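Local coordinates for reticulocyte binding protein (Streptococcus agalactiae COH1, PDB 3FAW), which probably hydrolyses alpha-1,6-glucosidic linkages in pullulan and branched alpha-glucans as the cell-wall-anchored pullulanase SAP of group B Streptococcus, at residues H462-I467 / P498-D503; A466-Y471 / T510-V515; G487-Q492 / D503-K508; F516-R521 / P555-A560. All blocks are in the same frame, centred on the assembly; numbering follows the deposited sequence.

Interaction 1: H462-I467 / P498-D503; sequences HDAAAI and PVKPAD
K500 O is gripped twice: A464 N donates to it over 2.8 Å in an almost straight bond, and water 1 donates a hydrogen bond to it over 2.7 Å. The same water accepts from A465 N, so this one carbonyl serves the opening turn of helix 464-477 of the TIM barrel both directly and through solvent. The second backbone bond runs the other way, from A502 N to H462 O at 2.8 Å. Together the two bonds make a single beta bridge between D463 and P501, joining the start of the helix to the loop that follows barrel strand 482-485.

D463 is the N-cap. Its chi1 of 56° sets CG between the backbone N and the carbonyl carbon and curls the carboxylate back, where OD2 takes A466 N from well above the carboxylate plane. The group is also held by T429 through OD1 and by a salt bridge from R435 to OD2, so the cap is fixed from several directions. Around this polar core the apolar contacts are few. D463 CB meets V499 CG1 at 3.6 Å, and farther along the helix I467 CG1 rests on A502 CB at 3.8 Å.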
loop_
_atom_site.group_PDB
_atom_site.type_symbol
_atom_site.label_atom_id
_atom_site.label_comp_id
_atom_site.label_asym_id
_atom_site.label_seq_id
_atom_site.Cartn_x
_atom_site.Cartn_y
_atom_site.Cartn_z
ATOM N N HIS A 462 7.549 4.766 7.912
ATOM C CA HIS A 462 8.833 5.073 7.300
ATOM C C HIS A 462 9.295 6.496 7.548
ATOM O O HIS A 462 8.490 7.409 7.720
ATOM C CB HIS A 462 8.770 4.823 5.793
ATOM C CG HIS A 462 8.619 3.379 5.441
ATOM N ND1 HIS A 462 9.505 2.357 5.490
ATOM C CD2 HIS A 462 7.428 2.837 5.009
ATOM C CE1 HIS A 462 8.844 1.227 5.081
ATOM N NE2 HIS A 462 7.592 1.542 4.799
ATOM N N ASP A 463 10.613 6.660 7.568
ATOM C CA ASP A 463 11.237 7.968 7.531
ATOM C C ASP A 463 10.945 8.634 6.188
ATOM O O ASP A 463 10.922 7.973 5.141
ATOM C CB ASP A 463 12.756 7.857 7.754
ATOM C CG ASP A 463 13.435 6.929 6.754
ATOM O OD1 ASP A 463 13.183 5.710 6.811
ATOM O OD2 ASP A 463 14.221 7.416 5.916
ATOM N N ALA A 464 10.727 9.944 6.226
ATOM C CA ALA A 464 10.448 10.728 5.025
ATOM C C ALA A 464 11.605 10.691 4.022
ATOM O O ALA A 464 11.377 10.719 2.813
ATOM C CB ALA A 464 10.121 12.170 5.404
ATOM N N ALA A 465 12.837 10.620 4.530
ATOM C CA ALA A 465 14.037 10.598 3.684
ATOM C C ALA A 465 14.091 9.412 2.712
ATOM O O ALA A 465 14.481 9.576 1.548
ATOM C CB ALA A 465 15.296 10.626 4.555
ATOM N N ALA A 466 13.710 8.227 3.184
ATOM C CA ALA A 466 13.702 7.024 2.339
ATOM C C ALA A 466 12.648 7.105 1.227
ATOM O O ALA A 466 12.904 6.716 0.086
ATOM C CB ALA A 466 13.483 5.771 3.192
ATOM N N ILE A 467 11.469 7.621 1.560
ATOM C CA ILE A 467 10.381 7.744 0.587
ATOM C C ILE A 467 10.667 8.877 -0.406
ATOM O O ILE A 467 10.357 8.756 -1.599
ATOM C CB ILE A 467 9.007 7.961 1.271
ATOM C CG1 ILE A 467 8.746 6.887 2.337
ATOM C CG2 ILE A 467 7.885 7.938 0.238
ATOM C CD1 ILE A 467 8.795 5.451 1.814
ATOM N N PRO A 498 14.624 9.746 17.205
ATOM C CA PRO A 498 13.509 10.350 16.468
ATOM C C PRO A 498 13.899 10.765 15.057
ATOM O O PRO A 498 15.017 11.220 14.833
ATOM C CB PRO A 498 13.151 11.589 17.304
ATOM C CG PRO A 498 13.817 11.406 18.611
ATOM C CD PRO A 498 15.025 10.575 18.355
ATOM N N VAL A 499 12.973 10.593 14.119
ATOM C CA VAL A 499 13.182 10.967 12.722
ATOM C C VAL A 499 11.866 11.497 12.160
ATOM O O VAL A 499 10.795 11.131 12.641
ATOM C CB VAL A 499 13.678 9.752 11.899
ATOM C CG1 VAL A 499 13.652 10.039 10.411
ATOM C CG2 VAL A 499 15.083 9.355 12.336
ATOM N N LYS A 500 11.952 12.373 11.160
ATOM C CA LYS A 500 10.770 12.899 10.475
ATOM C C LYS A 500 10.107 11.784 9.656
ATOM O O LYS A 500 10.717 11.260 8.712
ATOM C CB LYS A 500 11.166 14.061 9.562
ATOM C CG LYS A 500 10.014 14.761 8.859
ATOM C CD LYS A 500 10.560 15.859 7.962
ATOM C CE LYS A 500 9.471 16.573 7.199
ATOM N NZ LYS A 500 10.047 17.390 6.086
ATOM N N PRO A 501 8.866 11.407 10.019
ATOM C CA PRO A 501 8.177 10.340 9.309
ATOM C C PRO A 501 7.456 10.797 8.037
ATOM O O PRO A 501 7.158 11.980 7.873
ATOM C CB PRO A 501 7.177 9.827 10.348
ATOM C CG PRO A 501 6.884 11.012 11.199
ATOM C CD PRO A 501 8.052 11.938 11.130
ATOM N N ALA A 502 7.187 9.834 7.159
ATOM C CA ALA A 502 6.494 10.062 5.893
ATOM C C ALA A 502 4.979 9.882 6.064
ATOM O O ALA A 502 4.376 8.952 5.518
ATOM C CB ALA A 502 7.030 9.104 4.837
ATOM N N ASP A 503 4.373 10.785 6.829
ATOM C CA ASP A 503 2.955 10.694 7.171
ATOM C C ASP A 503 2.226 11.973 6.738
ATOM O O ASP A 503 2.736 12.722 5.906
ATOM C CB ASP A 503 2.802 10.387 8.673
ATOM C CG ASP A 503 3.313 11.506 9.573
ATOM O OD1 ASP A 503 3.474 12.654 9.106
ATOM O OD2 ASP A 503 3.544 11.226 10.769
HETATM O O HOH W 1 13.166 11.378 7.629
#

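Interaction 2: A466-Y471 / T510-V515; sequences AIELAY and TDTVGV. With CA (calcium ion), chain E.
Y471 and T512 make the aromatic part of the contact. T512 CB sits over one face of the tyrosine ring, 3.6 Å from its centroid and 15° off the ring normal, which is a CH-pi contact. CB is offset toward the rim, with T512 CG2 3.5 Å from Y471 CE2. The ring gets there because chi1 of 178° holds Y471 CG anti to the backbone N and swings it off the helix toward the loop.

Apolar packing is lighter. I467 CG2 meets V513 CG2 at 3.9 Å, the two side chains crossing at about a right angle, and V513 CG2 also lies obliquely near the Y471 ring. In this TIM barrel, helix 464-477, which comes between the fourth and fifth strands, 453-456 and 482-485, reaches past the fifth to the sixth, 513-516. M483 of strand 482-485 touches both Y471 and V513.

The polar contacts centre on T510. E468 bends at chi2 to bring OE2 within 3.1 Å of T510 OG1, while T510 OG1 and T512 OG1 are hydrogen-bonded at 2.7 Å; which acceptor takes the T510 proton is not settled.

T510 O (2.4 Å) and D511 OD1 (2.3 Å) bind a calcium ion, whose shell is completed by water 2, M507 O and the carboxylates of D561 and D565.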
loop_
_atom_site.group_PDB
_atom_site.type_symbol
_atom_site.label_atom_id
_atom_site.label_comp_id
_atom_site.label_asym_id
_atom_site.label_seq_id
_atom_site.Cartn_x
_atom_site.Cartn_y
_atom_site.Cartn_z
ATOM N N ALA A 466 13.710 8.227 3.184
ATOM C CA ALA A 466 13.702 7.024 2.339
ATOM C C ALA A 466 12.648 7.105 1.227
ATOM O O ALA A 466 12.904 6.716 0.086
ATOM C CB ALA A 466 13.483 5.771 3.192
ATOM N N ILE A 467 11.469 7.621 1.560
ATOM C CA ILE A 467 10.381 7.744 0.587
ATOM C C ILE A 467 10.667 8.877 -0.406
ATOM O O ILE A 467 10.357 8.756 -1.599
ATOM C CB ILE A 467 9.007 7.961 1.271
ATOM C CG1 ILE A 467 8.746 6.887 2.337
ATOM C CG2 ILE A 467 7.885 7.938 0.238
ATOM C CD1 ILE A 467 8.795 5.451 1.814
ATOM N N GLU A 468 11.257 9.969 0.088
ATOM C CA GLU A 468 11.755 11.047 -0.775
ATOM C C GLU A 468 12.713 10.501 -1.826
ATOM O O GLU A 468 12.574 10.787 -3.014
ATOM C CB GLU A 468 12.493 12.118 0.044
ATOM C CG GLU A 468 11.636 13.291 0.506
ATOM C CD GLU A 468 11.296 14.279 -0.610
ATOM O OE1 GLU A 468 11.628 14.010 -1.785
ATOM O OE2 GLU A 468 10.693 15.329 -0.304
ATOM N N LEU A 469 13.691 9.724 -1.370
ATOM C CA LEU A 469 14.699 9.143 -2.255
ATOM C C LEU A 469 14.066 8.180 -3.258
ATOM O O LEU A 469 14.408 8.201 -4.438
ATOM C CB LEU A 469 15.781 8.420 -1.444
ATOM C CG LEU A 469 16.991 7.873 -2.207
ATOM C CD1 LEU A 469 17.752 9.009 -2.888
ATOM C CD2 LEU A 469 17.911 7.100 -1.274
ATOM N N ALA A 470 13.153 7.338 -2.783
ATOM C CA ALA A 470 12.427 6.415 -3.659
ATOM C C ALA A 470 11.686 7.169 -4.766
ATOM O O ALA A 470 11.664 6.728 -5.916
ATOM C CB ALA A 470 11.454 5.559 -2.852
ATOM N N TYR A 471 11.089 8.305 -4.407
ATOM C CA TYR A 471 10.373 9.149 -5.364
ATOM C C TYR A 471 11.337 9.776 -6.370
ATOM O O TYR A 471 11.079 9.765 -7.575
ATOM C CB TYR A 471 9.589 10.243 -4.634
ATOM C CG TYR A 471 8.853 11.197 -5.553
ATOM C CD1 TYR A 471 7.610 10.864 -6.086
ATOM C CD2 TYR A 471 9.397 12.437 -5.885
ATOM C CE1 TYR A 471 6.933 11.734 -6.925
ATOM C CE2 TYR A 471 8.725 13.315 -6.726
ATOM C CZ TYR A 471 7.493 12.956 -7.241
ATOM O OH TYR A 471 6.824 13.819 -8.068
ATOM N N THR A 510 6.607 18.920 1.551
ATOM C CA THR A 510 6.924 18.193 0.320
ATOM C C THR A 510 5.749 18.263 -0.652
ATOM O O THR A 510 4.596 18.333 -0.227
ATOM C CB THR A 510 7.274 16.700 0.601
ATOM O OG1 THR A 510 7.727 16.060 -0.604
ATOM C CG2 THR A 510 6.068 15.958 1.136
ATOM N N ASP A 511 6.050 18.272 -1.949
ATOM C CA ASP A 511 5.037 18.099 -2.994
ATOM C C ASP A 511 5.435 16.911 -3.881
ATOM O O ASP A 511 5.591 17.051 -5.097
ATOM C CB ASP A 511 4.884 19.365 -3.855
ATOM C CG ASP A 511 4.195 20.518 -3.124
ATOM O OD1 ASP A 511 3.588 20.315 -2.048
ATOM O OD2 ASP A 511 4.249 21.651 -3.652
ATOM N N THR A 512 5.601 15.747 -3.258
ATOM C CA THR A 512 6.013 14.528 -3.958
ATOM C C THR A 512 4.932 13.448 -3.854
ATOM O O THR A 512 4.244 13.152 -4.829
ATOM C CB THR A 512 7.349 13.994 -3.399
ATOM O OG1 THR A 512 7.235 13.766 -1.988
ATOM C CG2 THR A 512 8.474 14.992 -3.655
ATOM N N VAL A 513 4.771 12.881 -2.662
ATOM C CA VAL A 513 3.826 11.790 -2.437
ATOM C C VAL A 513 2.553 12.320 -1.775
ATOM O O VAL A 513 2.629 13.105 -0.828
ATOM C CB VAL A 513 4.456 10.698 -1.549
ATOM C CG1 VAL A 513 3.480 9.565 -1.319
ATOM C CG2 VAL A 513 5.749 10.178 -2.178
ATOM N N GLY A 514 1.394 11.895 -2.283
ATOM C CA GLY A 514 0.088 12.261 -1.708
ATOM C C GLY A 514 -0.412 11.236 -0.700
ATOM O O GLY A 514 -0.072 10.060 -0.786
ATOM N N VAL A 515 -1.217 11.676 0.265
ATOM C CA VAL A 515 -1.734 10.775 1.300
ATOM C C VAL A 515 -3.260 10.719 1.313
ATOM O O VAL A 515 -3.939 11.693 0.969
ATOM C CB VAL A 515 -1.246 11.170 2.715
ATOM C CG1 VAL A 515 0.281 11.097 2.797
ATOM C CG2 VAL A 515 -1.765 12.552 3.099
HETATM CA CA CA E . 2.759 19.788 0.067
HETATM O O HOH W 2 4.698 21.145 0.504
#

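Interaction 3: G487-Q492 / D503-K508; sequences GWRTFQ and DQDWMK. With CA (calcium ion), chain E.
G487 and D503 meet at the closely packed end of this contact, inside the long loop that joins strands 482-485 and 513-516 of the TIM barrel; their CA atoms are 3.8 Å apart. Q504 N donates to G487 O over 2.9 Å, and D503 CB comes within 3.3 Å of the same oxygen. D503 sets up the turn: its OD1 accepts from D505 N, an Asx turn that opens the helical run 504-508. The extended chain of Q504 then passes alongside G487 O and ends near W488, with its NE2 3.7 Å from W488 CZ3 and the amide and indole planes nearly perpendicular. That amide is pinned by D518 and by F516 O. Water 3 bridges the segments, accepting from F491 N and donating to D503 OD2 at 2.9 Å.

The exposed side is built differently, from charge. R489, the centre of an inverse gamma turn, runs extended from CG to NE and grips D505 side-on. R489 NE reaches D505 OD2 at 3.1 Å and R489 NH2 reaches D505 OD1 at 3.2 Å. Both oxygens lie close to the guanidinium plane, yet the carboxylate is turned 51° against it and is met from above its own plane. At the far end of the helical run, M507 O binds the calcium ion at 2.2 Å.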
loop_
_atom_site.group_PDB
_atom_site.type_symbol
_atom_site.label_atom_id
_atom_site.label_comp_id
_atom_site.label_asym_id
_atom_site.label_seq_id
_atom_site.Cartn_x
_atom_site.Cartn_y
_atom_site.Cartn_z
ATOM N N GLY A 487 -0.710 7.761 5.043
ATOM C CA GLY A 487 0.087 8.620 5.908
ATOM C C GLY A 487 -0.409 8.685 7.340
ATOM O O GLY A 487 -0.398 9.755 7.948
ATOM N N TRP A 488 -0.835 7.549 7.892
ATOM C CA TRP A 488 -1.305 7.516 9.278
ATOM C C TRP A 488 -0.115 7.764 10.204
ATOM O O TRP A 488 1.007 7.371 9.897
ATOM C CB TRP A 488 -1.983 6.184 9.638
ATOM C CG TRP A 488 -2.952 5.638 8.616
ATOM C CD1 TRP A 488 -3.050 4.340 8.206
ATOM C CD2 TRP A 488 -3.943 6.366 7.870
ATOM N NE1 TRP A 488 -4.037 4.208 7.267
ATOM C CE2 TRP A 488 -4.602 5.434 7.037
ATOM C CE3 TRP A 488 -4.341 7.709 7.829
ATOM C CZ2 TRP A 488 -5.639 5.800 6.173
ATOM C CZ3 TRP A 488 -5.370 8.073 6.964
ATOM C CH2 TRP A 488 -6.005 7.120 6.147
ATOM N N ARG A 489 -0.365 8.429 11.328
ATOM C CA ARG A 489 0.691 8.726 12.302
ATOM C C ARG A 489 1.015 7.494 13.139
ATOM O O ARG A 489 0.514 7.329 14.256
ATOM C CB ARG A 489 0.278 9.898 13.191
ATOM C CG ARG A 489 0.082 11.184 12.416
ATOM C CD ARG A 489 -0.530 12.281 13.263
ATOM N NE ARG A 489 -0.843 13.447 12.440
ATOM C CZ ARG A 489 -1.962 13.613 11.736
ATOM N NH1 ARG A 489 -2.933 12.703 11.745
ATOM N NH2 ARG A 489 -2.121 14.716 11.019
ATOM N N THR A 490 1.863 6.634 12.585
ATOM C CA THR A 490 2.168 5.330 13.181
ATOM C C THR A 490 3.662 5.108 13.494
ATOM O O THR A 490 4.034 4.039 13.976
ATOM C CB THR A 490 1.700 4.201 12.234
ATOM O OG1 THR A 490 2.362 4.332 10.973
ATOM C CG2 THR A 490 0.194 4.271 12.007
ATOM N N PHE A 491 4.511 6.104 13.243
ATOM C CA PHE A 491 5.971 5.901 13.277
ATOM C C PHE A 491 6.481 5.330 14.605
ATOM O O PHE A 491 6.091 5.785 15.682
ATOM C CB PHE A 491 6.716 7.205 12.972
ATOM C CG PHE A 491 8.212 7.037 12.853
ATOM C CD1 PHE A 491 8.777 6.571 11.673
ATOM C CD2 PHE A 491 9.050 7.340 13.921
ATOM C CE1 PHE A 491 10.155 6.406 11.556
ATOM C CE2 PHE A 491 10.428 7.181 13.815
ATOM C CZ PHE A 491 10.981 6.716 12.627
ATOM N N GLN A 492 7.360 4.334 14.512
ATOM C CA GLN A 492 8.060 3.803 15.683
ATOM C C GLN A 492 9.555 4.067 15.581
ATOM O O GLN A 492 10.138 4.686 16.468
ATOM C CB GLN A 492 7.780 2.305 15.846
ATOM C CG GLN A 492 6.318 1.989 16.137
ATOM C CD GLN A 492 5.809 2.688 17.385
ATOM O OE1 GLN A 492 4.820 3.422 17.342
ATOM N NE2 GLN A 492 6.492 2.474 18.501
ATOM N N ASP A 503 4.373 10.785 6.829
ATOM C CA ASP A 503 2.955 10.694 7.171
ATOM C C ASP A 503 2.226 11.973 6.738
ATOM O O ASP A 503 2.736 12.722 5.906
ATOM C CB ASP A 503 2.802 10.387 8.673
ATOM C CG ASP A 503 3.313 11.506 9.573
ATOM O OD1 ASP A 503 3.474 12.654 9.106
ATOM O OD2 ASP A 503 3.544 11.226 10.769
ATOM N N GLN A 504 1.042 12.217 7.291
ATOM C CA GLN A 504 0.205 13.358 6.886
ATOM C C GLN A 504 0.809 14.728 7.205
ATOM O O GLN A 504 0.547 15.701 6.496
ATOM C CB GLN A 504 -1.195 13.241 7.513
ATOM C CG GLN A 504 -2.145 12.325 6.744
ATOM C CD GLN A 504 -3.470 12.104 7.458
ATOM O OE1 GLN A 504 -3.578 12.281 8.673
ATOM N NE2 GLN A 504 -4.486 11.706 6.700
ATOM N N ASP A 505 1.620 14.801 8.259
ATOM C CA ASP A 505 2.300 16.054 8.633
ATOM C C ASP A 505 3.496 16.386 7.740
ATOM O O ASP A 505 3.995 17.508 7.761
ATOM C CB ASP A 505 2.737 15.999 10.097
ATOM C CG ASP A 505 1.561 15.874 11.043
ATOM O OD1 ASP A 505 0.504 16.478 10.754
ATOM O OD2 ASP A 505 1.689 15.174 12.067
ATOM N N TRP A 506 3.945 15.406 6.960
ATOM C CA TRP A 506 4.991 15.592 5.948
ATOM C C TRP A 506 4.499 16.392 4.735
ATOM O O TRP A 506 5.303 16.970 4.000
ATOM C CB TRP A 506 5.499 14.212 5.509
ATOM C CG TRP A 506 6.557 14.188 4.448
ATOM C CD1 TRP A 506 7.603 15.055 4.293
ATOM C CD2 TRP A 506 6.700 13.203 3.419
ATOM N NE1 TRP A 506 8.366 14.687 3.211
ATOM C CE2 TRP A 506 7.837 13.549 2.662
ATOM C CE3 TRP A 506 5.963 12.070 3.053
ATOM C CZ2 TRP A 506 8.255 12.802 1.561
ATOM C CZ3 TRP A 506 6.383 11.329 1.963
ATOM C CH2 TRP A 506 7.518 11.699 1.230
ATOM N N MET A 507 3.182 16.438 4.537
ATOM C CA MET A 507 2.601 17.074 3.350
ATOM C C MET A 507 2.880 18.578 3.263
ATOM O O MET A 507 2.982 19.116 2.167
ATOM C CB MET A 507 1.089 16.809 3.274
ATOM C CG MET A 507 0.695 15.345 3.046
ATOM S SD MET A 507 1.379 14.577 1.556
ATOM C CE MET A 507 2.921 13.949 2.225
ATOM N N LYS A 508 3.035 19.250 4.404
ATOM C CA LYS A 508 3.364 20.682 4.407
ATOM C C LYS A 508 4.818 21.012 4.020
ATOM O O LYS A 508 5.135 22.189 3.845
ATOM C CB LYS A 508 3.047 21.313 5.772
ATOM C CG LYS A 508 4.003 20.927 6.893
ATOM C CD LYS A 508 3.523 21.453 8.236
ATOM C CE LYS A 508 4.414 20.969 9.374
ATOM N NZ LYS A 508 5.838 21.385 9.206
HETATM CA CA CA E . 2.759 19.788 0.067
HETATM O O HOH W 3 4.076 8.470 11.518
HETATM O O HOH W 2 4.698 21.145 0.504
#

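Interaction 4: F516-R521 / P555-A560; sequences FSDDIR and PGNFEA
The backbones of D519 and P555 come closest, 6.0 Å between CA atoms, where the first turn of helix 518-525, just after barrel strand 513-516, faces the loop that leads to strand 566-568. At that distance the contact depends on side chains reaching across.

D519 makes the direct reach to the loop backbone. Its CG is anti to the backbone N (chi1 -158°), and OD2 accepts from G556 N at 2.8 Å, met from above the carboxylate plane. The carboxylate also stacks on the N557 amide, the planes 29° apart and the two side chains sliding past each other in opposite directions; D519 CB lies 3.5 Å from N557 OD1. The other end of that amide serves D518: N557 ND2 donates to D518 OD1 over 2.8 Å, the acceptor lying in the amide plane. Q504 NE2 is a second donor to D518 OD1. Carbon contact is slight: P555 CB lies 4.0 Å from D519 CB, and S517 OG comes within 3.8 Å of the same P555 CB.

Water 4 sits at the middle of the contact. It accepts from S517 OG, at the N-cap, and from D519 N, and it donates to D518 OD1 and to N557 OD1 at 2.7 Å. Its four bonds are thus two in and two out, so its orientation is set. A backbone N-H holds D519 OD2, while D518 OD1 has three donors, N557, Q504 and water 4, which would probably favour the ionised form of D518.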
loop_
_atom_site.group_PDB
_atom_site.type_symbol
_atom_site.label_atom_id
_atom_site.label_comp_id
_atom_site.label_asym_id
_atom_site.label_seq_id
_atom_site.Cartn_x
_atom_site.Cartn_y
_atom_site.Cartn_z
ATOM N N PHE A 516 -3.787 9.570 1.730
ATOM C CA PHE A 516 -5.229 9.375 1.855
ATOM C C PHE A 516 -5.837 10.344 2.859
ATOM O O PHE A 516 -5.285 10.554 3.936
ATOM C CB PHE A 516 -5.549 7.929 2.252
ATOM C CG PHE A 516 -5.416 6.960 1.118
ATOM C CD1 PHE A 516 -6.481 6.734 0.257
ATOM C CD2 PHE A 516 -4.215 6.299 0.886
ATOM C CE1 PHE A 516 -6.362 5.849 -0.803
ATOM C CE2 PHE A 516 -4.084 5.417 -0.176
ATOM C CZ PHE A 516 -5.159 5.192 -1.022
ATOM N N SER A 517 -6.970 10.930 2.485
ATOM C CA SER A 517 -7.691 11.848 3.353
ATOM C C SER A 517 -8.780 11.125 4.147
ATOM O O SER A 517 -9.908 10.961 3.678
ATOM C CB SER A 517 -8.299 12.993 2.544
ATOM O OG SER A 517 -8.957 13.917 3.393
ATOM N N ASP A 518 -8.434 10.704 5.361
ATOM C CA ASP A 518 -9.415 10.094 6.263
ATOM C C ASP A 518 -10.498 11.086 6.723
ATOM O O ASP A 518 -11.598 10.675 7.092
ATOM C CB ASP A 518 -8.739 9.408 7.468
ATOM C CG ASP A 518 -7.745 10.300 8.204
ATOM O OD1 ASP A 518 -7.222 11.273 7.622
ATOM O OD2 ASP A 518 -7.461 10.001 9.381
ATOM N N ASP A 519 -10.188 12.381 6.672
ATOM C CA ASP A 519 -11.131 13.433 7.063
ATOM C C ASP A 519 -12.353 13.507 6.140
ATOM O O ASP A 519 -13.486 13.582 6.618
ATOM C CB ASP A 519 -10.427 14.794 7.094
ATOM C CG ASP A 519 -11.147 15.810 7.964
ATOM O OD1 ASP A 519 -11.631 15.429 9.047
ATOM O OD2 ASP A 519 -11.204 16.996 7.578
ATOM N N ILE A 520 -12.130 13.494 4.828
ATOM C CA ILE A 520 -13.248 13.495 3.877
ATOM C C ILE A 520 -14.010 12.164 3.933
ATOM O O ILE A 520 -15.236 12.143 3.817
ATOM C CB ILE A 520 -12.804 13.827 2.417
ATOM C CG1 ILE A 520 -14.033 14.165 1.558
ATOM C CG2 ILE A 520 -12.014 12.680 1.801
ATOM C CD1 ILE A 520 -13.710 14.657 0.150
ATOM N N ARG A 521 -13.285 11.062 4.122
ATOM C CA ARG A 521 -13.910 9.750 4.322
ATOM C C ARG A 521 -14.889 9.805 5.501
ATOM O O ARG A 521 -16.089 9.575 5.328
ATOM C CB ARG A 521 -12.836 8.680 4.562
ATOM C CG ARG A 521 -13.364 7.270 4.861
ATOM C CD ARG A 521 -12.261 6.393 5.442
ATOM N NE ARG A 521 -12.023 6.665 6.862
ATOM C CZ ARG A 521 -10.960 6.250 7.559
ATOM N NH1 ARG A 521 -10.001 5.538 6.981
ATOM N NH2 ARG A 521 -10.845 6.556 8.849
ATOM N N PRO A 555 -8.139 19.252 4.029
ATOM C CA PRO A 555 -8.633 18.511 5.193
ATOM C C PRO A 555 -8.322 19.188 6.522
ATOM O O PRO A 555 -7.327 19.890 6.640
ATOM C CB PRO A 555 -7.900 17.165 5.095
ATOM C CG PRO A 555 -6.726 17.430 4.217
ATOM C CD PRO A 555 -7.200 18.439 3.235
ATOM N N GLY A 556 -9.178 18.956 7.510
ATOM C CA GLY A 556 -9.048 19.579 8.823
ATOM C C GLY A 556 -8.068 18.913 9.772
ATOM O O GLY A 556 -7.751 19.485 10.817
ATOM N N ASN A 557 -7.586 17.716 9.427
ATOM C CA ASN A 557 -6.691 16.962 10.319
ATOM C C ASN A 557 -5.204 16.979 9.921
ATOM O O ASN A 557 -4.367 16.454 10.650
ATOM C CB ASN A 557 -7.184 15.520 10.508
ATOM C CG ASN A 557 -7.140 14.704 9.233
ATOM O OD1 ASN A 557 -7.102 15.247 8.127
ATOM N ND2 ASN A 557 -7.152 13.386 9.383
ATOM N N PHE A 558 -4.886 17.559 8.767
ATOM C CA PHE A 558 -3.494 17.863 8.418
ATOM C C PHE A 558 -3.428 19.013 7.425
ATOM O O PHE A 558 -4.397 19.269 6.705
ATOM C CB PHE A 558 -2.744 16.625 7.889
ATOM C CG PHE A 558 -3.105 16.214 6.473
ATOM C CD1 PHE A 558 -2.448 16.771 5.378
ATOM C CD2 PHE A 558 -4.050 15.222 6.241
ATOM C CE1 PHE A 558 -2.758 16.377 4.076
ATOM C CE2 PHE A 558 -4.364 14.812 4.942
ATOM C CZ PHE A 558 -3.717 15.394 3.858
ATOM N N GLU A 559 -2.288 19.701 7.398
ATOM C CA GLU A 559 -2.084 20.830 6.490
ATOM C C GLU A 559 -1.633 20.358 5.111
ATOM O O GLU A 559 -0.527 19.836 4.954
ATOM C CB GLU A 559 -1.049 21.807 7.071
ATOM C CG GLU A 559 -0.827 23.086 6.251
ATOM C CD GLU A 559 -2.075 23.949 6.118
ATOM O OE1 GLU A 559 -2.946 23.899 7.014
ATOM O OE2 GLU A 559 -2.179 24.686 5.115
ATOM N N ALA A 560 -2.499 20.543 4.114
ATOM C CA ALA A 560 -2.139 20.318 2.718
ATOM C C ALA A 560 -1.936 21.667 2.026
ATOM O O ALA A 560 -2.905 22.380 1.758
ATOM C CB ALA A 560 -3.226 19.519 2.019
HETATM O O HOH W 4 -7.563 13.689 5.967
#

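Following the chain, interactions 1 and 2 both start on helix 464-477 and share A466 and I467. Interaction 1 closes a loop through strand 482-485 at residues 498-503; interaction 2 closes a longer one at strand 513-516. Interaction 3 opens and closes inside that longer loop, and it crosses interaction 1: its first segment lies between the two segments of interaction 1 and its second runs on beyond 498-503. The two share D503, and W506 packs on A464. Interactions 2 and 3 supply ligands to one calcium ion. Interaction 4 follows in series, tying helix 518-525 to the loop before strand 566-568. It meets interaction 3 through Q504, and V515 of interaction 2 packs on F558.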